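Local coordinates for structural protein ORF273 (Acidianus two-tailed virus, PDB 4ART) that is a virion protein of an archaeal virus, stable to heat and acid, whose exact structural role in the particle is not established, at residues A[33-38]-A[59-64]; A[90-95]-A[113-118]; A[246-251]-A[265-270]. One frame throughout, in Å; residues are numbered along the deposited sequence.

How the contacts relate
All three contacts attach helices to one mixed seven-stranded sheet. Contacts 1 and 2 are neighbours, their centres about 15 Å apart, because strands 58-62 and 87-96 pair: Val91 N probably donates to Tyr59 O at 2.8 Å. Phe90 and Val91 point to different faces of the sheet, so helix 23-44 of contact 1 covers one face and helix 113-123 of contact 2 the other. Contact 3 sits about 20 Å from each by centres, toward the other border, and meets contact 1 through Tyr251 OH and Asp33 OD1, 3.0 Å apart and probably hydrogen-bonded. Contact 2 alone has a sulfate, probably from the crystallisation liquor; contacts 2 and 3 come no closer than about 11 Å, nearest atoms.

Contact 1: residues A[33-38]-A[59-64]; sequences DIVENE and YYILRD
Ile61 reaches out of its strand and sets its CD1 into the angle between two branches of the helix, CG2 of Ile34 and CG2 of Val35, each 3.8 Å away. The two helix side chains meet it differently: Ile34 runs obliquely to Ile61 and also brings CG2 near the Ile61 CG2 branch, whereas Val35 lies roughly at a right angle to it. Ile61 manages this reach because its chain is extended, with CD1 anti to CA (chi2 174°).

One turn further along the helix, Glu38 meets Tyr59. Its CG stands obliquely to the ring, 3.7 Å from Tyr59 CE1, and the carboxylate plane is turned 70° from the ring. A bend at chi2 (52°) folds the acid back, bringing OE2 to 3.9 Å from the same CE1.

The axes of 33-38 and 59-62 come within 10.5 Å, crossing steeply with opposed senses; helix 23-44 lies on one face of the mixed sheet. Ile67 of the edge strand and Ile141 deeper in the sheet extend the apolar patch.

The contact therefore changes character along its length. Branched aliphatic groups meet around Ile61, while at Tyr59 the methylene of an acid does the packing. The nearby Glu42 OE2 would tend to favour a proton on one of the two acids, Glu38 or Glu42, while the weak, long ion pair from Glu38 OE1 to Lys41 works the other way.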
loop_
_atom_site.group_PDB
_atom_site.type_symbol
_atom_site.label_atom_id
_atom_site.label_comp_id
_atom_site.label_asym_id
_atom_site.label_seq_id
_atom_site.Cartn_x
_atom_site.Cartn_y
_atom_site.Cartn_z
ATOM N N ASP A 33 -0.226 -6.621 24.935
ATOM C CA ASP A 33 0.916 -7.322 25.533
ATOM C C ASP A 33 1.233 -8.632 24.778
ATOM O O ASP A 33 2.412 -8.967 24.615
ATOM C CB ASP A 33 0.710 -7.551 27.026
ATOM C CG ASP A 33 0.674 -6.258 27.834
ATOM O OD1 ASP A 33 1.179 -5.214 27.329
ATOM O OD2 ASP A 33 0.127 -6.276 28.962
ATOM N N ILE A 34 0.187 -9.343 24.279
ATOM C CA ILE A 34 0.362 -10.561 23.470
ATOM C C ILE A 34 1.152 -10.198 22.189
ATOM O O ILE A 34 2.131 -10.864 21.868
ATOM C CB ILE A 34 -0.993 -11.295 23.179
ATOM C CG1 ILE A 34 -1.562 -11.962 24.473
ATOM C CG2 ILE A 34 -0.849 -12.336 22.038
ATOM C CD1 ILE A 34 -3.103 -12.207 24.439
ATOM N N VAL A 35 0.756 -9.105 21.501
ATOM C CA VAL A 35 1.428 -8.639 20.267
ATOM C C VAL A 35 2.856 -8.212 20.599
ATOM O O VAL A 35 3.783 -8.720 19.999
ATOM C CB VAL A 35 0.619 -7.542 19.499
ATOM C CG1 VAL A 35 1.463 -6.890 18.393
ATOM C CG2 VAL A 35 -0.667 -8.115 18.918
ATOM N N GLU A 36 3.033 -7.343 21.609
ATOM C CA GLU A 36 4.350 -6.887 22.059
ATOM C C GLU A 36 5.309 -8.032 22.371
ATOM O O GLU A 36 6.457 -7.973 21.947
ATOM C CB GLU A 36 4.211 -5.972 23.269
ATOM C CG GLU A 36 5.528 -5.510 23.869
ATOM C CD GLU A 36 5.844 -6.074 25.240
ATOM O OE1 GLU A 36 4.944 -6.091 26.112
ATOM O OE2 GLU A 36 7.017 -6.453 25.458
ATOM N N ASN A 37 4.842 -9.056 23.120
ATOM C CA ASN A 37 5.647 -10.202 23.521
ATOM C C ASN A 37 6.141 -10.980 22.337
ATOM O O ASN A 37 7.269 -11.461 22.350
ATOM C CB ASN A 37 4.896 -11.119 24.471
ATOM C CG ASN A 37 4.982 -10.693 25.918
ATOM O OD1 ASN A 37 6.051 -10.333 26.429
ATOM N ND2 ASN A 37 3.865 -10.771 26.631
ATOM N N GLU A 38 5.292 -11.087 21.308
ATOM C CA GLU A 38 5.615 -11.778 20.085
ATOM C C GLU A 38 6.624 -10.973 19.238
ATOM O O GLU A 38 7.623 -11.546 18.838
ATOM C CB GLU A 38 4.327 -12.133 19.318
ATOM C CG GLU A 38 4.520 -13.053 18.115
ATOM C CD GLU A 38 5.273 -14.364 18.293
ATOM O OE1 GLU A 38 5.265 -14.936 19.409
ATOM O OE2 GLU A 38 5.851 -14.834 17.289
ATOM N N TYR A 59 -0.527 -12.260 11.847
ATOM C CA TYR A 59 -0.754 -13.214 12.921
ATOM C C TYR A 59 -2.213 -13.353 13.261
ATOM O O TYR A 59 -3.000 -12.439 13.025
ATOM C CB TYR A 59 -0.078 -12.756 14.220
ATOM C CG TYR A 59 1.408 -12.536 14.156
ATOM C CD1 TYR A 59 2.296 -13.554 14.496
ATOM C CD2 TYR A 59 1.934 -11.275 13.887
ATOM C CE1 TYR A 59 3.669 -13.345 14.478
ATOM C CE2 TYR A 59 3.305 -11.056 13.862
ATOM C CZ TYR A 59 4.164 -12.090 14.173
ATOM O OH TYR A 59 5.501 -11.859 14.176
ATOM N N TYR A 60 -2.554 -14.472 13.913
ATOM C CA TYR A 60 -3.867 -14.647 14.504
ATOM C C TYR A 60 -3.693 -14.777 16.019
ATOM O O TYR A 60 -2.743 -15.404 16.487
ATOM C CB TYR A 60 -4.569 -15.902 13.993
ATOM C CG TYR A 60 -4.847 -15.948 12.502
ATOM C CD1 TYR A 60 -5.504 -14.903 11.861
ATOM C CD2 TYR A 60 -4.578 -17.093 11.762
ATOM C CE1 TYR A 60 -5.816 -14.971 10.498
ATOM C CE2 TYR A 60 -4.898 -17.177 10.410
ATOM C CZ TYR A 60 -5.498 -16.106 9.775
ATOM O OH TYR A 60 -5.789 -16.195 8.432
ATOM N N ILE A 61 -4.607 -14.194 16.777
ATOM C CA ILE A 61 -4.654 -14.357 18.216
ATOM C C ILE A 61 -5.911 -15.163 18.451
ATOM O O ILE A 61 -6.991 -14.809 17.953
ATOM C CB ILE A 61 -4.578 -13.060 19.084
ATOM C CG1 ILE A 61 -3.331 -12.228 18.721
ATOM C CG2 ILE A 61 -4.575 -13.401 20.590
ATOM C CD1 ILE A 61 -3.220 -10.857 19.412
ATOM N N LEU A 62 -5.745 -16.287 19.151
ATOM C CA LEU A 62 -6.827 -17.195 19.463
ATOM C C LEU A 62 -7.548 -16.725 20.703
ATOM O O LEU A 62 -7.063 -15.832 21.420
ATOM C CB LEU A 62 -6.331 -18.657 19.578
ATOM C CG LEU A 62 -5.849 -19.340 18.282
ATOM C CD1 LEU A 62 -5.788 -20.841 18.442
ATOM C CD2 LEU A 62 -6.516 -18.822 17.013
ATOM N N ARG A 63 -8.739 -17.273 20.927
ATOM C CA ARG A 63 -9.608 -16.879 22.027
ATOM C C ARG A 63 -8.924 -17.176 23.397
ATOM O O ARG A 63 -9.184 -16.481 24.363
ATOM C CB ARG A 63 -10.985 -17.573 21.818
ATOM C CG ARG A 63 -12.158 -17.026 22.613
ATOM C CD ARG A 63 -12.679 -15.662 22.200
ATOM N NE ARG A 63 -13.623 -15.125 23.189
ATOM C CZ ARG A 63 -13.278 -14.509 24.319
ATOM N NH1 ARG A 63 -11.995 -14.336 24.628
ATOM N NH2 ARG A 63 -14.212 -14.068 25.154
ATOM N N ASP A 64 -7.956 -18.121 23.418
ATOM C CA ASP A 64 -7.161 -18.514 24.586
ATOM C C ASP A 64 -5.896 -17.643 24.747
ATOM O O ASP A 64 -5.087 -17.907 25.631
ATOM C CB ASP A 64 -6.794 -20.009 24.527
ATOM C CG ASP A 64 -5.936 -20.445 23.333
ATOM O OD1 ASP A 64 -5.428 -19.561 22.596
ATOM O OD2 ASP A 64 -5.749 -21.651 23.158
#

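Contact 2: residues A[90-95]-A[113-118]; sequences FVETDV and ISDILK. With SO4 (sulfate ion), chain E.
Glu92 OE1, hydrogen-bonded to Tyr140 OH, stands 4.5 Å from Asp115 OD2, and that same carboxylate oxygen touches Phe90 CE2 at 3.7 Å. Strand 87-96 is an inner strand of the mixed sheet, and helix 113-123 lies over it on the face away from helix 23-44. Phe90 carries its ring toward the helix with CG anti to the backbone N (chi1 175°). The carboxylate comes to the ring obliquely, their planes 73° apart, and Phe119 from the next turn of the helix meets the same ring edge-to-face.

Two acids so near each other would tend to favour a proton on one of them. Asp115 OD1 has a long salt bridge to Lys118 NZ at 3.7 Å, which may ease the repulsion.

At its first turn the helix faces a sulfate, probably from the crystallisation liquor. Ser112 OG binds it too, and Arg215 of the second subunit packs on Ser114. The bond from Ser114 N to sulfate O1 is weak but nearly straight, 3.4 Å at 169°, while Ser114 OG, hydrogen-bonded to Glu195 OE2, lies 3.3 Å from sulfate O3.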
loop_
_atom_site.group_PDB
_atom_site.type_symbol
_atom_site.label_atom_id
_atom_site.label_comp_id
_atom_site.label_asym_id
_atom_site.label_seq_id
_atom_site.Cartn_x
_atom_site.Cartn_y
_atom_site.Cartn_z
ATOM N N PHE A 90 -6.985 -10.557 14.359
ATOM C CA PHE A 90 -6.084 -10.605 13.203
ATOM C C PHE A 90 -5.070 -9.477 13.390
ATOM O O PHE A 90 -5.454 -8.367 13.712
ATOM C CB PHE A 90 -6.871 -10.439 11.897
ATOM C CG PHE A 90 -6.026 -10.366 10.651
ATOM C CD1 PHE A 90 -5.377 -11.493 10.164
ATOM C CD2 PHE A 90 -5.888 -9.175 9.956
ATOM C CE1 PHE A 90 -4.600 -11.427 9.003
ATOM C CE2 PHE A 90 -5.113 -9.106 8.802
ATOM C CZ PHE A 90 -4.490 -10.236 8.311
ATOM N N VAL A 91 -3.779 -9.783 13.252
ATOM C CA VAL A 91 -2.704 -8.818 13.462
ATOM C C VAL A 91 -1.974 -8.569 12.142
ATOM O O VAL A 91 -1.534 -9.506 11.499
ATOM C CB VAL A 91 -1.701 -9.276 14.562
ATOM C CG1 VAL A 91 -0.689 -8.180 14.888
ATOM C CG2 VAL A 91 -2.409 -9.744 15.816
ATOM N N GLU A 92 -1.837 -7.290 11.766
ATOM C CA GLU A 92 -1.071 -6.854 10.608
ATOM C C GLU A 92 0.094 -6.008 11.145
ATOM O O GLU A 92 -0.122 -4.973 11.786
ATOM C CB GLU A 92 -1.948 -6.055 9.630
ATOM C CG GLU A 92 -1.187 -5.425 8.477
ATOM C CD GLU A 92 -2.021 -4.896 7.323
ATOM O OE1 GLU A 92 -3.269 -4.852 7.439
ATOM O OE2 GLU A 92 -1.417 -4.514 6.294
ATOM N N THR A 93 1.320 -6.453 10.882
ATOM C CA THR A 93 2.520 -5.749 11.308
ATOM C C THR A 93 3.184 -5.036 10.130
ATOM O O THR A 93 3.478 -5.656 9.110
ATOM C CB THR A 93 3.466 -6.699 12.029
ATOM O OG1 THR A 93 2.719 -7.386 13.029
ATOM C CG2 THR A 93 4.649 -5.982 12.661
ATOM N N ASP A 94 3.372 -3.716 10.274
ATOM C CA ASP A 94 4.071 -2.887 9.286
ATOM C C ASP A 94 5.382 -2.513 9.961
ATOM O O ASP A 94 5.420 -2.289 11.191
ATOM C CB ASP A 94 3.293 -1.589 8.975
ATOM C CG ASP A 94 2.250 -1.653 7.878
ATOM O OD1 ASP A 94 2.366 -2.532 6.996
ATOM O OD2 ASP A 94 1.362 -0.763 7.853
ATOM N N VAL A 95 6.441 -2.421 9.173
ATOM C CA VAL A 95 7.764 -2.052 9.648
ATOM C C VAL A 95 8.176 -0.778 8.918
ATOM O O VAL A 95 8.027 -0.678 7.703
ATOM C CB VAL A 95 8.760 -3.230 9.517
ATOM C CG1 VAL A 95 10.206 -2.756 9.466
ATOM C CG2 VAL A 95 8.554 -4.237 10.649
ATOM N N ILE A 113 -9.872 -2.205 3.451
ATOM C CA ILE A 113 -11.325 -2.268 3.238
ATOM C C ILE A 113 -11.729 -3.719 3.001
ATOM O O ILE A 113 -12.688 -4.209 3.608
ATOM C CB ILE A 113 -11.775 -1.301 2.084
ATOM C CG1 ILE A 113 -11.909 0.127 2.620
ATOM C CG2 ILE A 113 -13.119 -1.723 1.415
ATOM C CD1 ILE A 113 -13.073 0.391 3.657
ATOM N N SER A 114 -10.942 -4.409 2.162
ATOM C CA SER A 114 -11.137 -5.809 1.817
ATOM C C SER A 114 -11.255 -6.664 3.069
ATOM O O SER A 114 -12.170 -7.472 3.169
ATOM C CB SER A 114 -9.992 -6.316 0.936
ATOM O OG SER A 114 -9.915 -5.623 -0.296
ATOM N N ASP A 115 -10.332 -6.500 4.002
ATOM C CA ASP A 115 -10.308 -7.233 5.264
ATOM C C ASP A 115 -11.533 -6.985 6.133
ATOM O O ASP A 115 -12.162 -7.955 6.543
ATOM C CB ASP A 115 -9.018 -6.934 6.058
ATOM C CG ASP A 115 -7.793 -7.720 5.590
ATOM O OD1 ASP A 115 -7.965 -8.730 4.917
ATOM O OD2 ASP A 115 -6.670 -7.319 5.922
ATOM N N ILE A 116 -11.897 -5.730 6.385
ATOM C CA ILE A 116 -13.074 -5.385 7.235
ATOM C C ILE A 116 -14.367 -5.893 6.641
ATOM O O ILE A 116 -15.208 -6.419 7.365
ATOM C CB ILE A 116 -13.182 -3.871 7.587
ATOM C CG1 ILE A 116 -11.875 -3.322 8.014
ATOM C CG2 ILE A 116 -14.328 -3.490 8.571
ATOM C CD1 ILE A 116 -11.573 -2.377 7.066
ATOM N N LEU A 117 -14.529 -5.730 5.329
ATOM C CA LEU A 117 -15.705 -6.227 4.633
ATOM C C LEU A 117 -15.768 -7.759 4.763
ATOM O O LEU A 117 -16.824 -8.280 5.108
ATOM C CB LEU A 117 -15.642 -5.832 3.148
ATOM C CG LEU A 117 -16.864 -6.231 2.330
ATOM C CD1 LEU A 117 -18.131 -5.564 2.865
ATOM C CD2 LEU A 117 -16.656 -5.963 0.850
ATOM N N LYS A 118 -14.644 -8.467 4.498
ATOM C CA LYS A 118 -14.560 -9.929 4.610
ATOM C C LYS A 118 -14.916 -10.355 6.044
ATOM O O LYS A 118 -15.770 -11.217 6.238
ATOM C CB LYS A 118 -13.145 -10.418 4.237
ATOM C CG LYS A 118 -12.875 -11.897 4.525
ATOM C CD LYS A 118 -11.488 -12.337 4.059
ATOM C CE LYS A 118 -10.375 -12.058 5.016
ATOM N NZ LYS A 118 -9.050 -12.261 4.370
HETATM S S SO4 E . -6.724 -3.376 0.240
HETATM O O1 SO4 E . -8.012 -3.140 0.867
HETATM O O2 SO4 E . -5.652 -3.558 1.209
HETATM O O3 SO4 E . -6.825 -4.580 -0.587
HETATM O O4 SO4 E . -6.364 -2.217 -0.587
#

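Contact 3: residues A[246-251]-A[265-270]; sequences PYQVCY and KLERLK
Leu266 makes the apolar part of the contact by laying one branch against Cys250: CD2 is 3.7 Å from Cys250 CB and 3.8 Å from Cys250 SG. The same methyl thus touches both side-chain atoms of the cysteine. Leu266 gets there with CG anti to its own N (chi1 -168°), and Phe102 of helix 99-108 and Tyr154 of strand 154-161 also touch it.

The covalent part belongs to Cys250, whose SG is joined to Cys263 in a disulfide. Strands 247-253 and 258-261 form an antiparallel hairpin at the border of the mixed sheet, and the short helix 263-266 follows directly. The disulfide ties the first residue of that helix back to the first strand of the hairpin, across the strand that intervenes in sequence. It anchors the start of the helix, and Leu266, one turn on, falls beside Cys250.

Backbone bonds shape the last modelled residues. A type I turn runs from Leu266 to Leu269, closed by Leu269 N to Leu266 O at 3.0 Å.

The polar approach is distant. Gln248, extended, and Glu267, bent at chi2, approach from opposite directions, Gln248 OE1 4.2 Å from Glu267 OE2 with amide and carboxylate planes only 20° apart; at that separation they do not bond. Gln248 NE2 is hydrogen-bonded to Asn158 OD1, while Glu267 OE1 lies close to the like-charged Asp107 OD2.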
loop_
_atom_site.group_PDB
_atom_site.type_symbol
_atom_site.label_atom_id
_atom_site.label_comp_id
_atom_site.label_asym_id
_atom_site.label_seq_id
_atom_site.Cartn_x
_atom_site.Cartn_y
_atom_site.Cartn_z
ATOM N N PRO A 246 -9.276 3.653 18.091
ATOM C CA PRO A 246 -8.593 2.395 18.435
ATOM C C PRO A 246 -7.979 2.445 19.843
ATOM O O PRO A 246 -7.631 3.514 20.319
ATOM C CB PRO A 246 -7.456 2.305 17.400
ATOM C CG PRO A 246 -7.132 3.679 17.088
ATOM C CD PRO A 246 -8.448 4.468 17.177
ATOM N N TYR A 247 -7.829 1.303 20.489
ATOM C CA TYR A 247 -7.151 1.244 21.768
ATOM C C TYR A 247 -5.691 1.186 21.372
ATOM O O TYR A 247 -5.272 0.289 20.641
ATOM C CB TYR A 247 -7.572 -0.004 22.511
ATOM C CG TYR A 247 -7.153 -0.028 23.952
ATOM C CD1 TYR A 247 -7.993 0.460 24.951
ATOM C CD2 TYR A 247 -5.945 -0.610 24.337
ATOM C CE1 TYR A 247 -7.656 0.344 26.293
ATOM C CE2 TYR A 247 -5.612 -0.758 25.674
ATOM C CZ TYR A 247 -6.467 -0.270 26.647
ATOM O OH TYR A 247 -6.116 -0.356 27.959
ATOM N N GLN A 248 -4.939 2.208 21.759
ATOM C CA GLN A 248 -3.556 2.379 21.321
ATOM C C GLN A 248 -2.536 2.180 22.435
ATOM O O GLN A 248 -2.626 2.836 23.480
ATOM C CB GLN A 248 -3.431 3.762 20.672
ATOM C CG GLN A 248 -2.109 4.038 19.973
ATOM C CD GLN A 248 -2.197 5.351 19.226
ATOM O OE1 GLN A 248 -1.550 6.321 19.606
ATOM N NE2 GLN A 248 -3.021 5.420 18.156
ATOM N N VAL A 249 -1.585 1.231 22.235
ATOM C CA VAL A 249 -0.532 0.933 23.243
ATOM C C VAL A 249 0.843 1.081 22.597
ATOM O O VAL A 249 1.058 0.551 21.503
ATOM C CB VAL A 249 -0.706 -0.425 23.996
ATOM C CG1 VAL A 249 0.333 -0.609 25.093
ATOM C CG2 VAL A 249 -2.103 -0.567 24.566
ATOM N N CYS A 250 1.759 1.821 23.270
ATOM C CA CYS A 250 3.090 2.129 22.759
ATOM C C CYS A 250 4.225 1.663 23.646
ATOM O O CYS A 250 4.050 1.463 24.842
ATOM C CB CYS A 250 3.227 3.598 22.368
ATOM S SG CYS A 250 1.957 4.181 21.227
ATOM N N TYR A 251 5.372 1.388 23.018
ATOM C CA TYR A 251 6.565 0.830 23.646
ATOM C C TYR A 251 7.833 1.369 22.995
ATOM O O TYR A 251 7.832 1.711 21.808
ATOM C CB TYR A 251 6.590 -0.699 23.464
ATOM C CG TYR A 251 5.323 -1.434 23.844
ATOM C CD1 TYR A 251 4.280 -1.593 22.925
ATOM C CD2 TYR A 251 5.188 -2.029 25.098
ATOM C CE1 TYR A 251 3.137 -2.319 23.251
ATOM C CE2 TYR A 251 4.031 -2.717 25.450
ATOM C CZ TYR A 251 3.029 -2.896 24.508
ATOM O OH TYR A 251 1.918 -3.617 24.857
ATOM N N LYS A 265 3.689 10.763 24.331
ATOM C CA LYS A 265 5.094 11.085 24.594
ATOM C C LYS A 265 5.905 10.641 23.358
ATOM O O LYS A 265 6.799 11.361 22.916
ATOM C CB LYS A 265 5.588 10.381 25.876
ATOM C CG LYS A 265 7.036 10.689 26.279
ATOM C CD LYS A 265 7.166 11.972 27.112
ATOM C CE LYS A 265 8.607 12.338 27.388
ATOM N NZ LYS A 265 8.716 13.461 28.359
ATOM N N LEU A 266 5.523 9.491 22.765
ATOM C CA LEU A 266 6.127 8.893 21.579
ATOM C C LEU A 266 6.213 9.820 20.364
ATOM O O LEU A 266 7.265 9.869 19.733
ATOM C CB LEU A 266 5.384 7.597 21.207
ATOM C CG LEU A 266 6.046 6.718 20.181
ATOM C CD1 LEU A 266 7.422 6.382 20.606
ATOM C CD2 LEU A 266 5.262 5.461 19.963
ATOM N N GLU A 267 5.119 10.545 20.040
ATOM C CA GLU A 267 5.047 11.471 18.897
ATOM C C GLU A 267 6.043 12.632 19.018
ATOM O O GLU A 267 6.350 13.264 18.012
ATOM C CB GLU A 267 3.618 11.997 18.647
ATOM C CG GLU A 267 2.484 11.063 19.063
ATOM C CD GLU A 267 1.712 10.313 17.993
ATOM O OE1 GLU A 267 1.565 10.845 16.868
ATOM O OE2 GLU A 267 1.182 9.224 18.312
ATOM N N ARG A 268 6.592 12.869 20.218
ATOM C CA ARG A 268 7.587 13.910 20.465
ATOM C C ARG A 268 9.021 13.452 20.139
ATOM O O ARG A 268 9.924 14.291 20.080
ATOM C CB ARG A 268 7.539 14.366 21.947
ATOM C CG ARG A 268 6.149 14.712 22.467
ATOM C CD ARG A 268 6.125 15.294 23.880
ATOM N NE ARG A 268 7.035 16.430 24.087
ATOM C CZ ARG A 268 6.873 17.646 23.570
ATOM N NH1 ARG A 268 5.850 17.903 22.764
ATOM N NH2 ARG A 268 7.751 18.606 23.831
ATOM N N LEU A 269 9.237 12.136 19.944
ATOM C CA LEU A 269 10.570 11.548 19.747
ATOM C C LEU A 269 11.193 11.452 18.317
ATOM O O LEU A 269 11.312 10.364 17.752
ATOM C CB LEU A 269 10.706 10.241 20.552
ATOM C CG LEU A 269 10.215 10.282 22.015
ATOM C CD1 LEU A 269 10.259 8.911 22.637
ATOM C CD2 LEU A 269 11.017 11.271 22.858
ATOM N N LYS A 270 11.688 12.608 17.804
ATOM C CA LYS A 270 12.364 12.807 16.512
ATOM C C LYS A 270 11.501 12.443 15.323
ATOM O O LYS A 270 10.682 13.257 14.908
ATOM C CB LYS A 270 13.742 12.118 16.454
ATOM C CG LYS A 270 14.708 12.765 15.464
ATOM C CD LYS A 270 16.154 12.331 15.700
ATOM C CE LYS A 270 17.134 12.995 14.759
ATOM N NZ LYS A 270 17.298 14.447 15.039
#